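Local coordinates for protein biliverdin reductase (Synechocystis sp., PDB 5B3T) that catalyses the NAD(P)H-dependent reduction of biliverdin, a tetrapyrrole of the heme-degrading pathway, probably yielding bilirubin, at residues A[17-22]-A[67-72]; A[39-44]-A[73-78]; A[78-83]-A[89-94]. All coordinates share one frame; numbering follows the deposited sequence.

Contact 1 (A[17-22]-A[67-72])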
loop_
_atom_site.group_PDB
_atom_site.type_symbol
_atom_site.label_atom_id
_atom_site.label_comp_id
_atom_site.label_asym_id
_atom_site.label_seq_id
_atom_site.Cartn_x
_atom_site.Cartn_y
_atom_site.Cartn_z
ATOM N N GLY A 17 11.295 13.935 7.172
ATOM C CA GLY A 17 11.489 14.116 5.741
ATOM C C GLY A 17 10.591 13.154 4.993
ATOM O O GLY A 17 10.481 11.982 5.364
ATOM N N ILE A 18 9.941 13.649 3.944
ATOM C CA ILE A 18 8.947 12.884 3.201
ATOM C C ILE A 18 9.493 12.598 1.809
ATOM O O ILE A 18 9.777 13.524 1.044
ATOM C CB ILE A 18 7.607 13.630 3.125
ATOM C CG1 ILE A 18 6.993 13.762 4.520
ATOM C CG2 ILE A 18 6.657 12.919 2.178
ATOM C CD1 ILE A 18 5.641 14.434 4.528
ATOM N N VAL A 19 9.629 11.322 1.476
ATOM C CA VAL A 19 10.052 10.904 0.144
ATOM C C VAL A 19 8.783 10.551 -0.625
ATOM O O VAL A 19 8.218 9.468 -0.455
ATOM C CB VAL A 19 11.036 9.733 0.194
ATOM C CG1 VAL A 19 11.473 9.352 -1.208
ATOM C CG2 VAL A 19 12.240 10.092 1.048
ATOM N N GLY A 20 8.329 11.472 -1.471
ATOM C CA GLY A 20 7.086 11.293 -2.193
ATOM C C GLY A 20 6.183 12.503 -2.089
ATOM O O GLY A 20 6.303 13.299 -1.154
ATOM N N THR A 21 5.274 12.655 -3.053
ATOM C CA THR A 21 4.391 13.814 -3.086
ATOM C C THR A 21 2.944 13.441 -3.390
ATOM O O THR A 21 2.118 14.343 -3.576
ATOM C CB THR A 21 4.879 14.838 -4.122
ATOM O OG1 THR A 21 5.009 14.200 -5.398
ATOM C CG2 THR A 21 6.225 15.422 -3.719
ATOM N N GLY A 22 2.612 12.154 -3.447
ATOM C CA GLY A 22 1.267 11.717 -3.764
ATOM C C GLY A 22 0.332 11.772 -2.572
ATOM O O GLY A 22 0.549 12.505 -1.603
ATOM N N GLN A 67 18.487 10.652 -1.647
ATOM C CA GLN A 67 19.707 10.285 -0.931
ATOM C C GLN A 67 20.163 11.408 -0.009
ATOM O O GLN A 67 20.565 11.161 1.134
ATOM C CB GLN A 67 20.820 9.932 -1.922
ATOM C CG GLN A 67 20.560 8.695 -2.768
ATOM C CD GLN A 67 19.791 9.002 -4.036
ATOM O OE1 GLN A 67 19.134 10.038 -4.143
ATOM N NE2 GLN A 67 19.874 8.102 -5.008
ATOM N N ALA A 68 20.106 12.652 -0.489
ATOM C CA ALA A 68 20.460 13.785 0.360
ATOM C C ALA A 68 19.464 13.954 1.500
ATOM O O ALA A 68 19.851 14.298 2.624
ATOM C CB ALA A 68 20.543 15.064 -0.474
ATOM N N LEU A 69 18.177 13.722 1.230
ATOM C CA LEU A 69 17.161 13.852 2.270
ATOM C C LEU A 69 17.423 12.890 3.422
ATOM O O LEU A 69 17.429 13.291 4.590
ATOM C CB LEU A 69 15.768 13.617 1.681
ATOM C CG LEU A 69 14.563 13.762 2.618
ATOM C CD1 LEU A 69 13.369 14.257 1.834
ATOM C CD2 LEU A 69 14.211 12.450 3.316
ATOM N N ILE A 70 17.634 11.609 3.111
ATOM C CA ILE A 70 17.754 10.608 4.164
ATOM C C ILE A 70 19.057 10.749 4.941
ATOM O O ILE A 70 19.169 10.217 6.053
ATOM C CB ILE A 70 17.611 9.188 3.581
ATOM C CG1 ILE A 70 18.714 8.901 2.561
ATOM C CG2 ILE A 70 16.233 9.002 2.952
ATOM C CD1 ILE A 70 19.755 7.915 3.055
ATOM N N ASN A 71 20.046 11.454 4.396
ATOM C CA ASN A 71 21.305 11.686 5.093
ATOM C C ASN A 71 21.348 13.026 5.820
ATOM O O ASN A 71 22.374 13.353 6.425
ATOM C CB ASN A 71 22.482 11.594 4.114
ATOM C CG ASN A 71 22.812 10.163 3.730
ATOM O OD1 ASN A 71 23.451 9.436 4.492
ATOM N ND2 ASN A 71 22.388 9.753 2.541
ATOM N N ASP A 72 20.270 13.800 5.777
ATOM C CA ASP A 72 20.212 15.084 6.472
ATOM C C ASP A 72 20.262 14.855 7.978
ATOM O O ASP A 72 19.408 14.135 8.515
ATOM C CB ASP A 72 18.933 15.830 6.079
ATOM C CG ASP A 72 18.870 17.251 6.633
ATOM O OD1 ASP A 72 19.606 17.585 7.584
ATOM O OD2 ASP A 72 18.065 18.046 6.104
#
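Leu-69, on the helix 66-70, sends both of its methyls onto strand 14-19, one onto Val-19 and Gly-17, the other onto the peptide of Ile-18. Its beta carbon already faces the strand, and with CG opposite the backbone N (chi1 -178°) the fork of the leucine is carried on to it. Leu-69 CD2 meets Val-19 CG2 at 3.8 Å, the two side chains crossing at a slant. The same methyl settles 4.0 Å from Gly-17 CA, an approach that depends on the bare alpha carbon, since a beta carbon there would collide with it. The other branch, Leu-69 CD1, rests 3.8 Å from Ile-18 O, a carbonyl that bonds within the sheet to the neighbouring strand 38-44. Replacing Leu-69 with an alanine would probably open a gap over Gly-17 and leave Val-19 CG2 without its methyl partner on the helix. Immediately beyond the strand lie Gly-20 and Gly-22, which fit the glycine-rich turn of a Rossmann nucleotide-binding motif, and Thr-21, an NADP(+)-binding residue. The contact illustrates how apolar fit can seat a helix on a sheet: these two segments share no polar bond, and van der Waals packing in a buried setting joins them.

Contact 2 (A[39-44]-A[73-78])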
loop_
_atom_site.group_PDB
_atom_site.type_symbol
_atom_site.label_atom_id
_atom_site.label_comp_id
_atom_site.label_asym_id
_atom_site.label_seq_id
_atom_site.Cartn_x
_atom_site.Cartn_y
_atom_site.Cartn_z
ATOM N N GLN A 39 7.573 18.023 13.182
ATOM C CA GLN A 39 7.919 19.157 12.332
ATOM C C GLN A 39 8.349 18.628 10.972
ATOM O O GLN A 39 9.257 17.795 10.891
ATOM C CB GLN A 39 9.040 19.988 12.966
ATOM C CG GLN A 39 9.502 21.172 12.135
ATOM C CD GLN A 39 8.492 22.302 12.112
ATOM O OE1 GLN A 39 7.769 22.523 13.084
ATOM N NE2 GLN A 39 8.442 23.029 11.002
ATOM N N LEU A 40 7.703 19.106 9.912
ATOM C CA LEU A 40 8.075 18.731 8.554
ATOM C C LEU A 40 9.253 19.591 8.106
ATOM O O LEU A 40 9.147 20.821 8.058
ATOM C CB LEU A 40 6.880 18.894 7.614
ATOM C CG LEU A 40 7.077 18.690 6.111
ATOM C CD1 LEU A 40 7.663 17.320 5.816
ATOM C CD2 LEU A 40 5.758 18.879 5.371
ATOM N N VAL A 41 10.372 18.950 7.788
ATOM C CA VAL A 41 11.615 19.653 7.480
ATOM C C VAL A 41 11.901 19.675 5.983
ATOM O O VAL A 41 12.235 20.721 5.427
ATOM C CB VAL A 41 12.789 19.030 8.264
ATOM C CG1 VAL A 41 14.118 19.577 7.756
ATOM C CG2 VAL A 41 12.626 19.279 9.755
ATOM N N SER A 42 11.790 18.531 5.310
ATOM C CA SER A 42 12.125 18.461 3.895
ATOM C C SER A 42 11.251 17.421 3.210
ATOM O O SER A 42 10.530 16.656 3.855
ATOM C CB SER A 42 13.608 18.138 3.684
ATOM O OG SER A 42 13.944 16.886 4.255
ATOM N N PHE A 43 11.319 17.407 1.882
ATOM C CA PHE A 43 10.649 16.385 1.093
ATOM C C PHE A 43 11.383 16.233 -0.231
ATOM O O PHE A 43 12.214 17.063 -0.606
ATOM C CB PHE A 43 9.169 16.715 0.869
ATOM C CG PHE A 43 8.924 17.649 -0.280
ATOM C CD1 PHE A 43 9.084 19.015 -0.123
ATOM C CD2 PHE A 43 8.533 17.162 -1.518
ATOM C CE1 PHE A 43 8.861 19.879 -1.178
ATOM C CE2 PHE A 43 8.309 18.022 -2.578
ATOM C CZ PHE A 43 8.472 19.381 -2.407
ATOM N N TRP A 44 11.064 15.147 -0.933
ATOM C CA TRP A 44 11.588 14.879 -2.265
ATOM C C TRP A 44 10.451 14.373 -3.138
ATOM O O TRP A 44 9.625 13.573 -2.691
ATOM C CB TRP A 44 12.731 13.849 -2.227
ATOM C CG TRP A 44 13.250 13.429 -3.583
ATOM C CD1 TRP A 44 14.255 14.018 -4.296
ATOM C CD2 TRP A 44 12.803 12.315 -4.369
ATOM N NE1 TRP A 44 14.454 13.347 -5.479
ATOM C CE2 TRP A 44 13.575 12.299 -5.549
ATOM C CE3 TRP A 44 11.820 11.336 -4.193
ATOM C CZ2 TRP A 44 13.395 11.341 -6.546
ATOM C CZ3 TRP A 44 11.644 10.386 -5.185
ATOM C CH2 TRP A 44 12.428 10.395 -6.346
ATOM N N PRO A 73 21.232 15.431 8.697
ATOM C CA PRO A 73 21.280 15.247 10.156
ATOM C C PRO A 73 20.164 15.953 10.909
ATOM O O PRO A 73 19.974 15.664 12.097
ATOM C CB PRO A 73 22.653 15.816 10.539
ATOM C CG PRO A 73 23.013 16.734 9.424
ATOM C CD PRO A 73 22.416 16.140 8.187
ATOM N N GLU A 74 19.427 16.867 10.275
ATOM C CA GLU A 74 18.273 17.490 10.912
ATOM C C GLU A 74 16.972 16.764 10.592
ATOM O O GLU A 74 15.905 17.390 10.539
ATOM C CB GLU A 74 18.182 18.966 10.520
ATOM C CG GLU A 74 19.523 19.718 10.518
ATOM C CD GLU A 74 20.208 19.796 11.884
ATOM O OE1 GLU A 74 19.662 19.292 12.889
ATOM O OE2 GLU A 74 21.313 20.376 11.951
ATOM N N ILE A 75 17.042 15.452 10.373
ATOM C CA ILE A 75 15.881 14.600 10.149
ATOM C C ILE A 75 15.958 13.439 11.128
ATOM O O ILE A 75 17.021 12.829 11.287
ATOM C CB ILE A 75 15.827 14.071 8.702
ATOM C CG1 ILE A 75 15.641 15.215 7.714
ATOM C CG2 ILE A 75 14.687 13.078 8.539
ATOM C CD1 ILE A 75 14.388 15.984 7.949
ATOM N N ASP A 76 14.839 13.138 11.785
ATOM C CA ASP A 76 14.739 11.955 12.631
ATOM C C ASP A 76 13.971 10.817 11.975
ATOM O O ASP A 76 14.270 9.647 12.239
ATOM C CB ASP A 76 14.058 12.300 13.960
ATOM C CG ASP A 76 14.728 13.451 14.680
ATOM O OD1 ASP A 76 15.970 13.434 14.807
ATOM O OD2 ASP A 76 14.011 14.371 15.121
ATOM N N LEU A 77 13.001 11.133 11.119
ATOM C CA LEU A 77 12.049 10.157 10.612
ATOM C C LEU A 77 11.861 10.360 9.117
ATOM O O LEU A 77 11.691 11.493 8.657
ATOM C CB LEU A 77 10.710 10.291 11.349
ATOM C CG LEU A 77 9.459 9.634 10.770
ATOM C CD1 LEU A 77 9.557 8.121 10.827
ATOM C CD2 LEU A 77 8.230 10.121 11.519
ATOM N N VAL A 78 11.891 9.265 8.360
ATOM C CA VAL A 78 11.720 9.297 6.913
ATOM C C VAL A 78 10.406 8.609 6.567
ATOM O O VAL A 78 10.200 7.436 6.907
ATOM C CB VAL A 78 12.894 8.630 6.182
ATOM C CG1 VAL A 78 12.615 8.574 4.687
ATOM C CG2 VAL A 78 14.186 9.382 6.457
#
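Apolar packing carries most of this contact, and it is concentrated on Val-41 and Ile-75. The terminal methyl of Ile-75 does the touching: Ile-75 CD1 lies 3.5 Å from Val-41 CB, tighter than ordinary carbon-carbon contact, and 3.6 Å from Val-41 CG1. The two side chains lie alongside each other, pointing opposite ways, and the methyl bears on the flank of the valine at its branch point. Two successive turns in Ile-75, chi1 -64° and chi2 -60°, fold the ethyl arm back and bring its end nearer the strand than its beta carbon would suggest.

A second group of contacts sets carbon against oxygen. Val-41 CG2 approaches Glu-74 O to 3.9 Å, packing a methyl against a backbone carbonyl; the carboxylate of Glu-74 leads elsewhere and forms a salt bridge with Arg-15. Ser-42 OG sits 3.8 Å from Ile-75 CD1. Buried here against an aliphatic group, this hydroxyl has no hydrogen-bonding partner in the model, and Leu-69 is another apolar neighbour of the serine.

The geometry is a worked example of how one sheet brings non-adjacent strands together. Strand 14-19 runs between strands 38-44 and 77-80, and Ile-75, in the turn that leads into the latter, reaches past it to strand 38-44 at one edge of the sheet. Helices 48-58 and 66-70 lie in the connection. Such a crossing over the first strand, in a parallel sheet ordered 38-44, 14-19, 77-80, 100-104, 128-131, belongs to the Rossmann fold of the Gfo/Idh/MocA family.

Contact 3 (A[78-83]-A[89-94])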
loop_
_atom_site.group_PDB
_atom_site.type_symbol
_atom_site.label_atom_id
_atom_site.label_comp_id
_atom_site.label_asym_id
_atom_site.label_seq_id
_atom_site.Cartn_x
_atom_site.Cartn_y
_atom_site.Cartn_z
ATOM N N VAL A 78 11.891 9.265 8.360
ATOM C CA VAL A 78 11.720 9.297 6.913
ATOM C C VAL A 78 10.406 8.609 6.567
ATOM O O VAL A 78 10.200 7.436 6.907
ATOM C CB VAL A 78 12.894 8.630 6.182
ATOM C CG1 VAL A 78 12.615 8.574 4.687
ATOM C CG2 VAL A 78 14.186 9.382 6.457
ATOM N N LEU A 79 9.525 9.340 5.890
ATOM C CA LEU A 79 8.270 8.809 5.372
ATOM C C LEU A 79 8.457 8.496 3.891
ATOM O O LEU A 79 8.814 9.383 3.107
ATOM C CB LEU A 79 7.136 9.813 5.590
ATOM C CG LEU A 79 5.678 9.445 5.289
ATOM C CD1 LEU A 79 5.335 9.614 3.812
ATOM C CD2 LEU A 79 5.364 8.031 5.756
ATOM N N ILE A 80 8.212 7.243 3.512
ATOM C CA ILE A 80 8.452 6.767 2.154
ATOM C C ILE A 80 7.110 6.423 1.521
ATOM O O ILE A 80 6.413 5.510 1.979
ATOM C CB ILE A 80 9.390 5.552 2.139
ATOM C CG1 ILE A 80 10.699 5.876 2.860
ATOM C CG2 ILE A 80 9.673 5.119 0.705
ATOM C CD1 ILE A 80 11.627 4.687 2.988
ATOM N N ALA A 81 6.754 7.150 0.454
ATOM C CA ALA A 81 5.515 6.912 -0.291
ATOM C C ALA A 81 5.742 7.434 -1.712
ATOM O O ALA A 81 5.267 8.506 -2.094
ATOM C CB ALA A 81 4.309 7.582 0.365
ATOM N N THR A 82 6.468 6.613 -2.532
ATOM C CA THR A 82 6.915 7.096 -3.829
ATOM C C THR A 82 6.845 5.968 -4.856
ATOM O O THR A 82 5.966 5.097 -4.775
ATOM C CB THR A 82 8.338 7.687 -3.693
ATOM O OG1 THR A 82 8.791 8.205 -4.950
ATOM C CG2 THR A 82 9.337 6.639 -3.184
ATOM N N ILE A 83 7.737 6.009 -5.844
ATOM C CA ILE A 83 7.786 4.996 -6.895
ATOM C C ILE A 83 7.974 3.610 -6.287
ATOM O O ILE A 83 8.849 3.412 -5.434
ATOM C CB ILE A 83 8.924 5.342 -7.872
ATOM C CG1 ILE A 83 8.613 6.657 -8.606
ATOM C CG2 ILE A 83 9.172 4.211 -8.828
ATOM C CD1 ILE A 83 9.804 7.236 -9.386
ATOM N N ALA A 89 15.001 0.083 -1.363
ATOM C CA ALA A 89 16.324 0.701 -1.360
ATOM C C ALA A 89 16.351 1.955 -0.496
ATOM O O ALA A 89 17.333 2.208 0.213
ATOM C CB ALA A 89 16.756 1.027 -2.792
ATOM N N ILE A 90 15.284 2.755 -0.541
ATOM C CA ILE A 90 15.236 3.961 0.280
ATOM C C ILE A 90 15.132 3.596 1.757
ATOM O O ILE A 90 15.762 4.230 2.612
ATOM C CB ILE A 90 14.073 4.868 -0.164
ATOM C CG1 ILE A 90 14.264 5.311 -1.616
ATOM C CG2 ILE A 90 13.979 6.094 0.727
ATOM C CD1 ILE A 90 13.150 6.201 -2.129
ATOM N N ALA A 91 14.348 2.565 2.079
ATOM C CA ALA A 91 14.216 2.145 3.471
ATOM C C ALA A 91 15.547 1.659 4.034
ATOM O O ALA A 91 15.905 1.996 5.168
ATOM C CB ALA A 91 13.154 1.054 3.589
ATOM N N GLU A 92 16.290 0.861 3.263
ATOM C CA GLU A 92 17.587 0.389 3.739
ATOM C C GLU A 92 18.556 1.545 3.938
ATOM O O GLU A 92 19.278 1.594 4.941
ATOM C CB GLU A 92 18.176 -0.635 2.768
ATOM C CG GLU A 92 19.576 -1.086 3.160
ATOM C CD GLU A 92 20.093 -2.235 2.319
ATOM O OE1 GLU A 92 19.745 -2.307 1.122
ATOM O OE2 GLU A 92 20.853 -3.065 2.856
ATOM N N ALA A 93 18.587 2.488 2.992
ATOM C CA ALA A 93 19.488 3.628 3.119
ATOM C C ALA A 93 19.121 4.486 4.322
ATOM O O ALA A 93 20.002 4.944 5.060
ATOM C CB ALA A 93 19.468 4.460 1.837
ATOM N N ALA A 94 17.822 4.709 4.539
ATOM C CA ALA A 94 17.386 5.523 5.670
ATOM C C ALA A 94 17.723 4.856 6.998
ATOM O O ALA A 94 18.153 5.528 7.943
ATOM C CB ALA A 94 15.885 5.793 5.573
#
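Ile-80 and Ile-90 join the strand and helix of a beta-alpha-beta unit, made of strand 77-80, helix 87-96 and strand 100-104, within the Rossmann domain. The short segments 78-80 and 89-94 run nearly antiparallel, at 172°, with axes 9.6 Å apart. At the centre, Ile-80 CD1 presses on the helix, 3.6 Å from Ile-90 CG2 and 4.0 Å from Ala-91 CB, the two isoleucines lying side by side with their arms pointing opposite ways. The same methyl also lies against the backbone of Ala-91. An extended outer arm (chi2 180°) carries Ile-90 CD1 on to Thr-82 CG2, 4.0 Å away. Thr-82 meets it with its methyl, its OG1 being turned opposite the backbone N (chi1 -178°). Towards the other end, Val-78 CG2 meets Ala-94 CB at 4.1 Å, where the small alanine lets the helix come close. Beyond the strand, the backbone N of Thr-82 is hydrogen-bonded to NE2 of His-87, an NADP(+)-binding residue, tying the loop to the helix start. Strand 77-80 lies between strands 14-19 and 100-104; Val-19 packs on Val-78, Thr-82 and Ile-90, Val-101 on Ile-80 and Ala-94, while helices 66-70 and 111-124 flank helix 87-96.

All three contacts serve the same parallel sheet and rely on apolar packing, yet their chemistry shifts with depth. Contacts 1 and 3 are buried and lay helices 66-70 and 87-96 on neighbouring strands; their segments are joined through Val-19 N and Leu-79 O, 2.7 Å apart in a probable sheet hydrogen bond, and through Val-19 CG1 packing on Ile-90 CD1. Contact 2, at the outer strand, is only partly buried; it adds a partnerless buried hydroxyl and has a charged, exposed residue at its margin. It shares Val-78 with contact 3, while a probable hydrogen bond from Trp-44 N to Ile-18 O couples it to contact 1.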